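Local coordinates for protein tryptophan--tRNA ligase (Aeropyrum pernix, PDB 3A04) that catalyses the ATP-dependent attachment of L-tryptophan to tRNA(Trp), releasing AMP and diphosphate, at residues Tyr149-Ile162 and Leu190-Tyr204. Residues are numbered along the deposited sequence; the frame is centred on the assembly and turned at random.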
ATOM      1  N   TYR A 149      10.274   2.502  14.334  1.00 25.48           N
ATOM      2  CA  TYR A 149       9.896   1.478  13.393  1.00 25.09           C
ATOM      3  C   TYR A 149      10.138   1.913  12.009  1.00 24.82           C
ATOM      4  O   TYR A 149      10.218   3.162  11.738  1.00 24.53           O
ATOM      5  CB  TYR A 149       8.416   1.061  13.606  1.00 25.28           C
ATOM      6  CG  TYR A 149       7.426   2.097  13.124  1.00 26.99           C
ATOM      7  CD1 TYR A 149       6.993   2.117  11.774  1.00 20.64           C
ATOM      8  CD2 TYR A 149       6.971   3.069  14.019  1.00 24.61           C
ATOM      9  CE1 TYR A 149       6.020   3.116  11.326  1.00 26.48           C
ATOM     10  CE2 TYR A 149       6.025   4.094  13.624  1.00 24.26           C
ATOM     11  CZ  TYR A 149       5.573   4.065  12.258  1.00 23.10           C
ATOM     12  OH  TYR A 149       4.721   5.037  11.792  1.00 25.66           O
ATOM     13  N   PHE A 150      10.163   0.924  11.099  1.00 24.92           N
ATOM     14  CA  PHE A 150      10.321   1.169   9.662  1.00 25.90           C
ATOM     15  C   PHE A 150       8.941   0.997   9.009  1.00 25.97           C
ATOM     16  O   PHE A 150       8.228   0.048   9.375  1.00 25.81           O
ATOM     17  CB  PHE A 150      11.236   0.138   8.995  1.00 24.73           C
ATOM     18  CG  PHE A 150      12.664   0.235   9.426  1.00 29.17           C
ATOM     19  CD1 PHE A 150      13.543   1.099   8.779  1.00 29.19           C
ATOM     20  CD2 PHE A 150      13.140  -0.526  10.495  1.00 32.30           C
ATOM     21  CE1 PHE A 150      14.948   1.168   9.199  1.00 28.32           C
ATOM     22  CE2 PHE A 150      14.549  -0.424  10.917  1.00 29.90           C
ATOM     23  CZ  PHE A 150      15.387   0.392  10.275  1.00 28.85           C
ATOM     24  N   GLN A 151       8.602   1.926   8.122  1.00 24.49           N
ATOM     25  CA  GLN A 151       7.371   1.857   7.318  1.00 25.06           C
ATOM     26  C   GLN A 151       7.279   0.486   6.613  1.00 26.25           C
ATOM     27  O   GLN A 151       6.174  -0.005   6.450  1.00 26.21           O
ATOM     28  CB  GLN A 151       7.317   2.897   6.192  1.00 24.75           C
ATOM     29  CG  GLN A 151       7.179   4.353   6.717  1.00 24.10           C
ATOM     30  CD  GLN A 151       7.239   5.368   5.581  1.00 24.69           C
ATOM     31  OE1 GLN A 151       7.881   5.171   4.561  1.00 27.19           O
ATOM     32  NE2 GLN A 151       6.597   6.501   5.812  1.00 25.27           N
ATOM     33  N   THR A 152       8.402  -0.122   6.272  1.00 25.95           N
ATOM     34  CA  THR A 152       8.353  -1.327   5.478  1.00 26.64           C
ATOM     35  C   THR A 152       8.377  -2.534   6.420  1.00 26.88           C
ATOM     36  O   THR A 152       8.476  -3.679   5.947  1.00 28.10           O
ATOM     37  CB  THR A 152       9.509  -1.494   4.450  1.00 26.11           C
ATOM     38  OG1 THR A 152      10.754  -1.547   5.153  1.00 28.86           O
ATOM     39  CG2 THR A 152       9.527  -0.373   3.351  1.00 27.50           C
ATOM     40  N   ASN A 153       8.317  -2.310   7.707  1.00 25.44           N
ATOM     41  CA  ASN A 153       8.354  -3.489   8.598  1.00 27.85           C
ATOM     42  C   ASN A 153       7.428  -3.349   9.776  1.00 28.41           C
ATOM     43  O   ASN A 153       7.785  -3.640  10.927  1.00 31.20           O
ATOM     44  CB  ASN A 153       9.819  -3.816   9.051  1.00 27.17           C
ATOM     45  CG  ASN A 153       9.973  -5.261   9.515  1.00 30.66           C
ATOM     46  OD1 ASN A 153       9.212  -6.117   9.077  1.00 29.08           O
ATOM     47  ND2 ASN A 153      10.926  -5.540  10.414  1.00 32.17           N
ATOM     48  N   ARG A 154       6.255  -2.771   9.566  1.00 26.77           N
ATOM     49  CA  ARG A 154       5.436  -2.354  10.736  1.00 25.98           C
ATOM     50  C   ARG A 154       4.217  -3.307  10.994  1.00 28.05           C
ATOM     51  O   ARG A 154       3.698  -3.392  12.104  1.00 29.17           O
ATOM     52  CB  ARG A 154       4.945  -0.921  10.535  1.00 24.04           C
ATOM     53  CG  ARG A 154       4.160  -0.281  11.716  1.00 23.48           C
ATOM     54  CD  ARG A 154       4.960  -0.466  13.048  1.00 25.26           C
ATOM     55  NE  ARG A 154       4.495   0.503  14.049  1.00 26.44           N
ATOM     56  CZ  ARG A 154       4.781   0.430  15.317  1.00 26.38           C
ATOM     57  NH1 ARG A 154       5.545  -0.583  15.782  1.00 25.58           N
ATOM     58  NH2 ARG A 154       4.281   1.336  16.101  1.00 25.77           N
ATOM     59  N   GLY A 155       3.821  -4.043   9.978  1.00 25.97           N
ATOM     60  CA  GLY A 155       2.891  -5.153  10.229  1.00 28.63           C
ATOM     61  C   GLY A 155       1.506  -4.938   9.628  1.00 27.39           C
ATOM     62  O   GLY A 155       1.119  -3.847   9.196  1.00 24.34           O
ATOM     63  N   THR A 156       0.706  -6.007   9.704  1.00 28.38           N
ATOM     64  CA  THR A 156      -0.577  -6.068   8.999  1.00 27.68           C
ATOM     65  C   THR A 156      -1.572  -4.977   9.298  1.00 26.33           C
ATOM     66  O   THR A 156      -2.112  -4.399   8.370  1.00 26.52           O
ATOM     67  CB  THR A 156      -1.206  -7.513   9.141  1.00 27.05           C
ATOM     68  OG1 THR A 156      -0.310  -8.408   8.494  1.00 28.05           O
ATOM     69  CG2 THR A 156      -2.557  -7.569   8.356  1.00 28.24           C
ATOM     70  N   PRO A 157      -1.851  -4.704  10.579  1.00 27.62           N
ATOM     71  CA  PRO A 157      -2.910  -3.707  10.823  1.00 29.11           C
ATOM     72  C   PRO A 157      -2.560  -2.289  10.275  1.00 28.49           C
ATOM     73  O   PRO A 157      -3.453  -1.519   9.796  1.00 27.57           O
ATOM     74  CB  PRO A 157      -3.071  -3.701  12.377  1.00 29.21           C
ATOM     75  CG  PRO A 157      -2.228  -4.813  12.902  1.00 29.55           C
ATOM     76  CD  PRO A 157      -1.306  -5.318  11.812  1.00 27.15           C
ATOM     77  N   TYR A 158      -1.270  -1.949  10.312  1.00 25.76           N
ATOM     78  CA  TYR A 158      -0.789  -0.626   9.837  1.00 24.24           C
ATOM     79  C   TYR A 158      -0.967  -0.618   8.353  1.00 23.61           C
ATOM     80  O   TYR A 158      -1.429   0.291   7.761  1.00 23.37           O
ATOM     81  CB  TYR A 158       0.735  -0.567  10.110  1.00 23.61           C
ATOM     82  CG  TYR A 158       1.541   0.483   9.398  1.00 27.69           C
ATOM     83  CD1 TYR A 158       1.615   1.777   9.914  1.00 27.06           C
ATOM     84  CD2 TYR A 158       2.364   0.154   8.347  1.00 26.94           C
ATOM     85  CE1 TYR A 158       2.427   2.739   9.308  1.00 24.87           C
ATOM     86  CE2 TYR A 158       3.165   1.080   7.747  1.00 27.23           C
ATOM     87  CZ  TYR A 158       3.253   2.335   8.257  1.00 27.31           C
ATOM     88  OH  TYR A 158       4.094   3.218   7.622  1.00 27.26           O
ATOM     89  N   PHE A 159      -0.582  -1.676   7.697  1.00 23.14           N
ATOM     90  CA  PHE A 159      -0.704  -1.656   6.265  1.00 22.88           C
ATOM     91  C   PHE A 159      -2.179  -1.748   5.823  1.00 24.68           C
ATOM     92  O   PHE A 159      -2.537  -1.203   4.830  1.00 26.33           O
ATOM     93  CB  PHE A 159       0.105  -2.722   5.363  0.50  6.50           C
ATOM     94  CG  PHE A 159       0.243  -2.283   3.904  0.50 19.89           C
ATOM     95  CD1 PHE A 159       1.112  -1.288   3.525  0.50 28.61           C
ATOM     96  CD2 PHE A 159      -0.500  -2.876   2.898  0.50 27.48           C
ATOM     97  CE1 PHE A 159       1.195  -0.909   2.220  0.50 24.13           C
ATOM     98  CE2 PHE A 159      -0.365  -2.464   1.592  0.50 37.04           C
ATOM     99  CZ  PHE A 159       0.461  -1.491   1.295  0.50 16.46           C
ATOM    100  N   ARG A 160      -3.002  -2.443   6.570  1.00 23.98           N
ATOM    101  CA  ARG A 160      -4.432  -2.460   6.210  1.00 25.14           C
ATOM    102  C   ARG A 160      -5.017  -1.042   6.203  1.00 26.72           C
ATOM    103  O   ARG A 160      -5.876  -0.708   5.378  1.00 26.93           O
ATOM    104  CB  ARG A 160      -5.198  -3.316   7.212  1.00 25.46           C
ATOM    105  CG  ARG A 160      -6.660  -3.557   6.751  1.00 26.26           C
ATOM    106  CD  ARG A 160      -7.393  -4.517   7.731  1.00 23.34           C
ATOM    107  NE  ARG A 160      -6.705  -5.754   7.973  1.00 23.33           N
ATOM    108  CZ  ARG A 160      -6.604  -6.336   9.163  1.00 27.88           C
ATOM    109  NH1 ARG A 160      -7.143  -5.774  10.230  1.00 32.41           N
ATOM    110  NH2 ARG A 160      -5.979  -7.491   9.268  1.00 26.10           N
ATOM    111  N   LEU A 161      -4.548  -0.142   7.089  1.00 24.56           N
ATOM    112  CA  LEU A 161      -5.110   1.177   6.990  1.00 26.11           C
ATOM    113  C   LEU A 161      -4.786   1.822   5.670  1.00 25.77           C
ATOM    114  O   LEU A 161      -5.585   2.616   5.169  1.00 24.52           O
ATOM    115  CB  LEU A 161      -4.531   2.128   8.133  1.00 25.41           C
ATOM    116  CG  LEU A 161      -4.978   1.771   9.572  1.00 27.09           C
ATOM    117  CD1 LEU A 161      -4.139   2.626  10.560  1.00 30.11           C
ATOM    118  CD2 LEU A 161      -6.483   2.100   9.676  1.00 26.39           C
ATOM    119  N   ILE A 162      -3.537   1.615   5.218  1.00 24.39           N
ATOM    120  CA  ILE A 162      -3.100   2.212   3.991  1.00 25.71           C
ATOM    121  C   ILE A 162      -3.992   1.689   2.870  1.00 26.83           C
ATOM    122  O   ILE A 162      -4.452   2.477   2.007  1.00 26.83           O
ATOM    123  CB  ILE A 162      -1.605   1.866   3.684  1.00 25.26           C
ATOM    124  CG1 ILE A 162      -0.670   2.454   4.798  1.00 26.07           C
ATOM    125  CG2 ILE A 162      -1.204   2.423   2.289  1.00 26.02           C
ATOM    126  CD1 ILE A 162       0.800   1.904   4.690  1.00 25.67           C
ATOM    127  N   LEU A 190      -0.575   8.223   1.606  1.00 26.24           N
ATOM    128  CA  LEU A 190      -1.382   7.300   2.449  1.00 27.07           C
ATOM    129  C   LEU A 190      -0.551   6.723   3.597  1.00 25.53           C
ATOM    130  O   LEU A 190      -1.066   6.499   4.685  1.00 25.53           O
ATOM    131  CB  LEU A 190      -1.953   6.120   1.643  1.00 25.92           C
ATOM    132  CG  LEU A 190      -2.799   6.445   0.388  1.00 30.15           C
ATOM    133  CD1 LEU A 190      -3.132   5.191  -0.431  1.00 33.32           C
ATOM    134  CD2 LEU A 190      -4.083   7.114   0.764  1.00 36.36           C
ATOM    135  N   THR A 191       0.715   6.426   3.334  1.00 26.24           N
ATOM    136  CA  THR A 191       1.554   5.739   4.362  1.00 25.20           C
ATOM    137  C   THR A 191       1.821   6.760   5.475  1.00 25.65           C
ATOM    138  O   THR A 191       1.851   6.453   6.650  1.00 23.89           O
ATOM    139  CB  THR A 191       2.900   5.237   3.681  1.00 25.24           C
ATOM    140  OG1 THR A 191       2.569   4.268   2.669  1.00 24.67           O
ATOM    141  CG2 THR A 191       3.812   4.540   4.653  1.00 26.83           C
ATOM    142  N   GLN A 192       2.044   8.026   5.092  1.00 24.75           N
ATOM    143  CA  GLN A 192       2.266   9.007   6.117  1.00 26.47           C
ATOM    144  C   GLN A 192       1.044   9.180   6.959  1.00 26.35           C
ATOM    145  O   GLN A 192       1.167   9.472   8.143  1.00 25.91           O
ATOM    146  CB  GLN A 192       2.699  10.327   5.409  1.00 28.86           C
ATOM    147  CG  GLN A 192       3.616  11.149   6.120  1.00 39.11           C
ATOM    148  CD  GLN A 192       3.698  12.595   5.525  1.00 45.18           C
ATOM    149  OE1 GLN A 192       3.939  13.589   6.270  1.00 45.19           O
ATOM    150  NE2 GLN A 192       3.467  12.706   4.201  1.00 33.71           N
ATOM    151  N   ALA A 193      -0.168   9.101   6.373  1.00 25.83           N
ATOM    152  CA  ALA A 193      -1.375   9.215   7.220  1.00 25.50           C
ATOM    153  C   ALA A 193      -1.405   7.988   8.162  1.00 25.30           C
ATOM    154  O   ALA A 193      -1.848   8.101   9.296  1.00 25.30           O
ATOM    155  CB  ALA A 193      -2.645   9.185   6.328  1.00 24.39           C
ATOM    156  N   ALA A 194      -1.117   6.785   7.615  1.00 23.41           N
ATOM    157  CA  ALA A 194      -1.041   5.598   8.500  1.00 24.89           C
ATOM    158  C   ALA A 194      -0.020   5.733   9.604  1.00 22.98           C
ATOM    159  O   ALA A 194      -0.238   5.253  10.761  1.00 24.92           O
ATOM    160  CB  ALA A 194      -0.771   4.325   7.643  1.00 23.56           C
ATOM    161  N   ASP A 195       1.146   6.300   9.293  1.00 25.17           N
ATOM    162  CA  ASP A 195       2.136   6.550  10.391  1.00 25.69           C
ATOM    163  C   ASP A 195       1.445   7.288  11.574  1.00 26.02           C
ATOM    164  O   ASP A 195       1.590   6.908  12.734  1.00 27.47           O
ATOM    165  CB  ASP A 195       3.325   7.413   9.872  1.00 24.74           C
ATOM    166  CG  ASP A 195       4.261   6.614   8.968  1.00 29.23           C
ATOM    167  OD1 ASP A 195       4.331   5.354   9.138  1.00 31.32           O
ATOM    168  OD2 ASP A 195       4.874   7.202   8.049  1.00 29.72           O
ATOM    169  N   ILE A 196       0.708   8.361  11.282  1.00 25.96           N
ATOM    170  CA  ILE A 196       0.018   9.105  12.363  1.00 25.08           C
ATOM    171  C   ILE A 196      -1.102   8.313  13.053  1.00 25.48           C
ATOM    172  O   ILE A 196      -1.191   8.251  14.299  1.00 26.23           O
ATOM    173  CB  ILE A 196      -0.538  10.440  11.785  1.00 24.85           C
ATOM    174  CG1 ILE A 196       0.664  11.271  11.285  1.00 25.57           C
ATOM    175  CG2 ILE A 196      -1.443  11.151  12.829  1.00 25.13           C
ATOM    176  CD1 ILE A 196       0.295  12.457  10.266  1.00 29.56           C
ATOM    177  N   LEU A 197      -1.970   7.702  12.258  1.00 26.38           N
ATOM    178  CA  LEU A 197      -3.210   7.138  12.802  1.00 26.16           C
ATOM    179  C   LEU A 197      -3.021   5.738  13.348  1.00 26.47           C
ATOM    180  O   LEU A 197      -3.820   5.352  14.139  1.00 26.38           O
ATOM    181  CB  LEU A 197      -4.245   7.093  11.658  1.00 27.07           C
ATOM    182  CG  LEU A 197      -4.673   8.517  11.243  1.00 24.34           C
ATOM    183  CD1 LEU A 197      -5.488   8.455   9.980  1.00 26.97           C
ATOM    184  CD2 LEU A 197      -5.437   9.330  12.339  1.00 26.96           C
ATOM    185  N   HIS A 198      -2.028   4.928  12.896  1.00 25.70           N
ATOM    186  CA  HIS A 198      -2.016   3.500  13.259  1.00 24.51           C
ATOM    187  C   HIS A 198      -1.802   3.317  14.764  1.00 26.08           C
ATOM    188  O   HIS A 198      -2.158   2.297  15.310  1.00 26.19           O
ATOM    189  CB  HIS A 198      -0.900   2.692  12.529  1.00 25.90           C
ATOM    190  CG  HIS A 198       0.480   2.882  13.111  1.00 26.93           C
ATOM    191  ND1 HIS A 198       1.193   4.059  12.988  1.00 27.71           N
ATOM    192  CD2 HIS A 198       1.280   2.026  13.828  1.00 27.09           C
ATOM    193  CE1 HIS A 198       2.379   3.925  13.581  1.00 26.65           C
ATOM    194  NE2 HIS A 198       2.444   2.715  14.125  1.00 30.66           N
ATOM    195  N   VAL A 199      -1.189   4.298  15.441  1.00 24.86           N
ATOM    196  CA  VAL A 199      -0.936   4.132  16.887  1.00 26.50           C
ATOM    197  C   VAL A 199      -2.214   4.045  17.738  1.00 26.58           C
ATOM    198  O   VAL A 199      -2.208   3.555  18.893  1.00 27.11           O
ATOM    199  CB  VAL A 199      -0.013   5.290  17.461  1.00 27.12           C
ATOM    200  CG1 VAL A 199       1.262   5.332  16.672  1.00 26.87           C
ATOM    201  CG2 VAL A 199      -0.761   6.673  17.551  1.00 27.97           C
ATOM    202  N   GLN A 200      -3.305   4.469  17.124  1.00 26.46           N
ATOM    203  CA  GLN A 200      -4.645   4.348  17.715  1.00 28.33           C
ATOM    204  C   GLN A 200      -5.222   2.925  17.697  1.00 28.83           C
ATOM    205  O   GLN A 200      -6.138   2.624  18.450  1.00 28.75           O
ATOM    206  CB  GLN A 200      -5.588   5.242  16.914  1.00 26.05           C
ATOM    207  CG  GLN A 200      -5.187   6.708  16.979  1.00 24.24           C
ATOM    208  CD  GLN A 200      -6.345   7.584  16.426  1.00 28.55           C
ATOM    209  OE1 GLN A 200      -7.519   7.421  16.812  1.00 31.67           O
ATOM    210  NE2 GLN A 200      -6.011   8.542  15.682  1.00 27.76           N
ATOM    211  N   LEU A 201      -4.683   2.042  16.867  1.00 27.07           N
ATOM    212  CA  LEU A 201      -5.143   0.638  16.896  1.00 27.99           C
ATOM    213  C   LEU A 201      -4.667  -0.109  18.120  1.00 28.93           C
ATOM    214  O   LEU A 201      -3.539   0.102  18.565  1.00 28.40           O
ATOM    215  CB  LEU A 201      -4.632  -0.112  15.650  1.00 25.82           C
ATOM    216  CG  LEU A 201      -4.944   0.577  14.268  1.00 26.89           C
ATOM    217  CD1 LEU A 201      -4.159  -0.140  13.125  1.00 26.29           C
ATOM    218  CD2 LEU A 201      -6.507   0.586  14.013  1.00 27.60           C
ATOM    219  N   ASP A 202      -5.476  -1.061  18.605  1.00 28.96           N
ATOM    220  CA  ASP A 202      -5.121  -1.825  19.768  1.00 31.89           C
ATOM    221  C   ASP A 202      -3.817  -2.545  19.561  1.00 31.33           C
ATOM    222  O   ASP A 202      -3.037  -2.620  20.483  1.00 31.75           O
ATOM    223  CB  ASP A 202      -6.255  -2.810  20.074  1.00 33.78           C
ATOM    224  CG  ASP A 202      -7.537  -2.030  20.445  1.00 37.31           C
ATOM    225  OD1 ASP A 202      -7.410  -0.916  21.058  1.00 41.51           O
ATOM    226  OD2 ASP A 202      -8.612  -2.465  20.047  1.00 42.94           O
ATOM    227  N   GLU A 203      -3.553  -3.048  18.348  1.00 30.99           N
ATOM    228  CA  GLU A 203      -2.282  -3.715  18.104  1.00 30.83           C
ATOM    229  C   GLU A 203      -1.016  -2.900  18.360  1.00 30.91           C
ATOM    230  O   GLU A 203       0.076  -3.479  18.519  1.00 30.89           O
ATOM    231  CB  GLU A 203      -2.195  -4.192  16.671  1.00 33.52           C
ATOM    232  CG  GLU A 203      -3.216  -5.330  16.397  1.00 37.83           C
ATOM    233  CD  GLU A 203      -4.525  -4.833  15.784  1.00 39.68           C
ATOM    234  OE1 GLU A 203      -4.886  -3.644  15.916  1.00 37.72           O
ATOM    235  OE2 GLU A 203      -5.276  -5.656  15.170  1.00 44.02           O
ATOM    236  N   TYR A 204      -1.118  -1.575  18.311  1.00 27.33           N
ATOM    237  CA  TYR A 204       0.097  -0.780  18.559  1.00 27.24           C
ATOM    238  C   TYR A 204       0.028  -0.065  19.898  1.00 28.32           C
ATOM    239  O   TYR A 204       0.835   0.845  20.120  1.00 30.09           O
ATOM    240  CB  TYR A 204       0.293   0.254  17.409  1.00 25.65           C
ATOM    241  CG  TYR A 204       0.526  -0.518  16.109  1.00 24.49           C
ATOM    242  CD1 TYR A 204       1.721  -1.211  15.915  1.00 23.76           C
ATOM    243  CD2 TYR A 204      -0.492  -0.625  15.143  1.00 25.22           C
ATOM    244  CE1 TYR A 204       1.947  -1.994  14.688  1.00 24.57           C
ATOM    245  CE2 TYR A 204      -0.304  -1.364  13.915  1.00 23.87           C
ATOM    246  CZ  TYR A 204       0.909  -2.064  13.725  1.00 28.81           C
ATOM    247  OH  TYR A 204       1.118  -2.801  12.563  1.00 28.19           O
TER
HETATM  248  O   HOH W   1      -5.731  -6.486  12.736  1.00 44.56           O
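The guanidinium of Arg-154 lies between two tyrosines: Tyr-204 CD1 sits over the centre of one face, 3.5 Å from Arg-154 CZ, and Tyr-149 CD2 lies over the opposite face, offset toward its rim. At its edge, Arg-154 NH2 donates to His-198 NE2 (3.0 Å), the bond lying close to both the guanidinium and the imidazole plane, which stand 75° apart. The bend at chi2 (50°) brings the Arg-154 chain back along the Tyr-204 ring. The same NH2 also forms a salt bridge with Glu-147. Replacing Arg-154 by an alanine would probably leave His-198 NE2 and Glu-147 without this partner and open a gap between the two tyrosine rings.

His-198 presents one face to the edge of Tyr-158 in a T-shaped pair, with CG 3.6 Å from Tyr-158 CD1, and turns its own edge to the face of Tyr-149 in an offset edge-to-face pair. Its ND1 donates to Ala-194 O (2.9 Å), which fixes the ring's rotation. Both tyrosine hydroxyls converge on Asp-195 OD1, from opposite faces of the carboxylate: Tyr-158 OH at 2.6 Å and Tyr-149 OH at 2.7 Å. Gln-151 NE2 takes the syn lone pair of Asp-195 OD2 along a nearly straight bond (166°), so this buried carboxylate has three donors. Tyr-204 OH donates to Arg-154 O (2.7 Å).

Farther along the helices, Ile-162 CG1 packs tightly on Ala-194 CB. Glu-203 flanks Pro-157 and pairs with Arg-371 of the second subunit. The aromatic cluster of Tyr-149, Tyr-158 and His-198, with Asp-195 joining both tyrosine hydroxyls, thus links the edge strand of the class I synthetase Rossmann-type sheet, and the helix after it, to helix 183-197 and the turn that follows, beside the dimer interface.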